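Local coordinates for protein probable exosome complex exonuclease 1 (PDB 3M7N) that probably serves as the catalytic subunit of the archaeal exosome, degrading RNA from the 3' end and also able to add heteromeric tails, at residues E[75-80]-E[103-108]. The protein carries 1 engineered substitution. Residues are numbered along the deposited sequence; the frame is centred on the assembly and turned at random.
Sequences IRYRYN and KVSKEA
Tyr77 on strand 74-81, the outermost of its mixed sheet within this chain, lies against Ser105 and Lys106 of helix 96-110, an alpha/beta packing within the first RNase PH domain; the short axes pass 7.2 Å apart at 140°. Early in the helical segment, Lys103 turns from the strand: its NZ pairs with the syn lone pair of Glu107 OE2 (2.7 Å) and with Glu104 of a neighbouring exonuclease 2 subunit. Ser105 meets the strand next, its CB over one face of the Tyr77 phenol, modelled closer than carbons can sit, which leaves the exact spacing doubtful. The ring gets there because Tyr77 CG is anti to the backbone N (chi1 -179°); Cys140 and Ala144 of helix 136-150 also touch this side chain. Ser105 OG is hydrogen-bonded to the carbonyl of Ile101, one turn back, and accepts from a water 2.7 Å away. This water also hydrogen-bonds Tyr77 OH (2.6 Å), bridging the two hydroxyls, whose oxygens are 3.8 Å apart. Lys106 follows, its CB 3.8 Å from Tyr77 CB. Its aliphatic chain then runs past the Ile75 carbonyl, bending at chi3 (99°), and Lys106 CG lies 4.2 Å from Ile75 CG2.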
loop_
_atom_site.group_PDB
_atom_site.type_symbol
_atom_site.label_atom_id
_atom_site.label_comp_id
_atom_site.label_asym_id
_atom_site.label_seq_id
_atom_site.Cartn_x
_atom_site.Cartn_y
_atom_site.Cartn_z
ATOM N N ILE E 75 -7.310 14.623 12.704
ATOM C CA ILE E 75 -6.270 15.601 12.449
ATOM C C ILE E 75 -5.038 14.914 11.900
ATOM O O ILE E 75 -4.622 13.881 12.399
ATOM C CB ILE E 75 -5.839 16.335 13.741
ATOM C CG1 ILE E 75 -7.054 16.888 14.482
ATOM C CG2 ILE E 75 -4.824 17.415 13.411
ATOM C CD1 ILE E 75 -7.814 17.893 13.693
ATOM N N ARG E 76 -4.440 15.502 10.876
ATOM C CA ARG E 76 -3.204 14.963 10.362
ATOM C C ARG E 76 -2.198 16.091 10.327
ATOM O O ARG E 76 -2.546 17.246 10.101
ATOM C CB ARG E 76 -3.427 14.307 8.994
ATOM C CG ARG E 76 -4.539 13.247 9.070
ATOM C CD ARG E 76 -4.667 12.420 7.833
ATOM N NE ARG E 76 -5.709 12.949 6.966
ATOM C CZ ARG E 76 -6.016 12.442 5.782
ATOM N NH1 ARG E 76 -6.982 12.994 5.064
ATOM N NH2 ARG E 76 -5.356 11.383 5.321
ATOM N N TYR E 77 -0.954 15.763 10.608
ATOM C CA TYR E 77 0.050 16.780 10.663
ATOM C C TYR E 77 1.252 16.104 10.101
ATOM O O TYR E 77 1.613 15.017 10.523
ATOM C CB TYR E 77 0.279 17.221 12.119
ATOM C CG TYR E 77 1.298 18.311 12.331
ATOM C CD1 TYR E 77 0.909 19.583 12.760
ATOM C CD2 TYR E 77 2.648 18.072 12.139
ATOM C CE1 TYR E 77 1.839 20.594 12.970
ATOM C CE2 TYR E 77 3.578 19.065 12.349
ATOM C CZ TYR E 77 3.166 20.329 12.776
ATOM O OH TYR E 77 4.102 21.322 13.000
ATOM N N ARG E 78 1.858 16.743 9.126
ATOM C CA ARG E 78 3.032 16.190 8.505
ATOM C C ARG E 78 4.158 17.193 8.583
ATOM O O ARG E 78 4.026 18.332 8.141
ATOM C CB ARG E 78 2.742 15.828 7.042
ATOM C CG ARG E 78 3.886 15.088 6.383
ATOM C CD ARG E 78 3.509 14.616 5.003
ATOM N NE ARG E 78 3.863 15.582 3.972
ATOM C CZ ARG E 78 5.089 15.715 3.482
ATOM N NH1 ARG E 78 5.342 16.612 2.527
ATOM N NH2 ARG E 78 6.065 14.949 3.960
ATOM N N TYR E 79 5.267 16.750 9.148
ATOM C CA TYR E 79 6.460 17.545 9.267
ATOM C C TYR E 79 7.453 17.003 8.262
ATOM O O TYR E 79 7.771 15.813 8.260
ATOM C CB TYR E 79 7.015 17.420 10.689
ATOM C CG TYR E 79 8.430 17.922 10.876
ATOM C CD1 TYR E 79 8.686 19.201 11.383
ATOM C CD2 TYR E 79 9.515 17.108 10.581
ATOM C CE1 TYR E 79 10.009 19.656 11.575
ATOM C CE2 TYR E 79 10.822 17.550 10.769
ATOM C CZ TYR E 79 11.063 18.822 11.267
ATOM O OH TYR E 79 12.367 19.234 11.438
ATOM N N ASN E 80 7.959 17.879 7.413
ATOM C CA ASN E 80 8.816 17.436 6.338
ATOM C C ASN E 80 9.919 18.435 6.060
ATOM O O ASN E 80 9.674 19.637 5.935
ATOM C CB ASN E 80 7.988 17.173 5.071
ATOM C CG ASN E 80 8.826 16.611 3.936
ATOM O OD1 ASN E 80 9.597 15.669 4.126
ATOM N ND2 ASN E 80 8.695 17.194 2.756
ATOM N N LYS E 103 3.929 12.988 14.725
ATOM C CA LYS E 103 2.968 12.378 15.653
ATOM C C LYS E 103 2.729 13.269 16.878
ATOM O O LYS E 103 1.598 13.524 17.270
ATOM C CB LYS E 103 3.456 10.988 16.095
ATOM C CG LYS E 103 2.509 10.235 17.022
ATOM C CD LYS E 103 3.014 8.803 17.273
ATOM C CE LYS E 103 2.196 8.065 18.346
ATOM N NZ LYS E 103 2.280 8.805 19.641
ATOM N N VAL E 104 3.803 13.749 17.479
ATOM C CA VAL E 104 3.640 14.562 18.673
ATOM C C VAL E 104 3.034 15.944 18.339
ATOM O O VAL E 104 2.218 16.460 19.101
ATOM C CB VAL E 104 4.948 14.641 19.460
ATOM C CG1 VAL E 104 5.965 15.497 18.740
ATOM C CG2 VAL E 104 4.681 15.155 20.832
ATOM N N SER E 105 3.400 16.508 17.184
ATOM C CA SER E 105 2.783 17.736 16.696
ATOM C C SER E 105 1.300 17.558 16.496
ATOM O O SER E 105 0.506 18.428 16.878
ATOM C CB SER E 105 3.390 18.181 15.368
ATOM O OG SER E 105 4.761 18.480 15.504
ATOM N N LYS E 106 0.911 16.446 15.876
ATOM C CA LYS E 106 -0.512 16.185 15.686
ATOM C C LYS E 106 -1.203 16.144 17.037
ATOM O O LYS E 106 -2.326 16.654 17.224
ATOM C CB LYS E 106 -0.737 14.848 14.968
ATOM C CG LYS E 106 -2.211 14.502 14.829
ATOM C CD LYS E 106 -2.417 13.095 14.312
ATOM C CE LYS E 106 -2.709 12.141 15.458
ATOM N NZ LYS E 106 -2.005 10.833 15.276
ATOM N N GLU E 107 -0.530 15.489 17.972
ATOM C CA GLU E 107 -1.064 15.298 19.313
ATOM C C GLU E 107 -1.302 16.649 20.010
ATOM O O GLU E 107 -2.315 16.830 20.683
ATOM C CB GLU E 107 -0.155 14.351 20.114
ATOM C CG GLU E 107 -0.507 12.884 19.835
ATOM C CD GLU E 107 0.626 11.901 20.103
ATOM O OE1 GLU E 107 1.723 12.326 20.520
ATOM O OE2 GLU E 107 0.414 10.691 19.878
ATOM N N ALA E 108 -0.395 17.602 19.792
ATOM C CA ALA E 108 -0.525 18.934 20.381
ATOM C C ALA E 108 -1.791 19.625 19.897
ATOM O O ALA E 108 -2.428 20.373 20.640
ATOM C CB ALA E 108 0.721 19.803 20.089
HETATM O O HOH W 1 6.216 20.441 14.292
#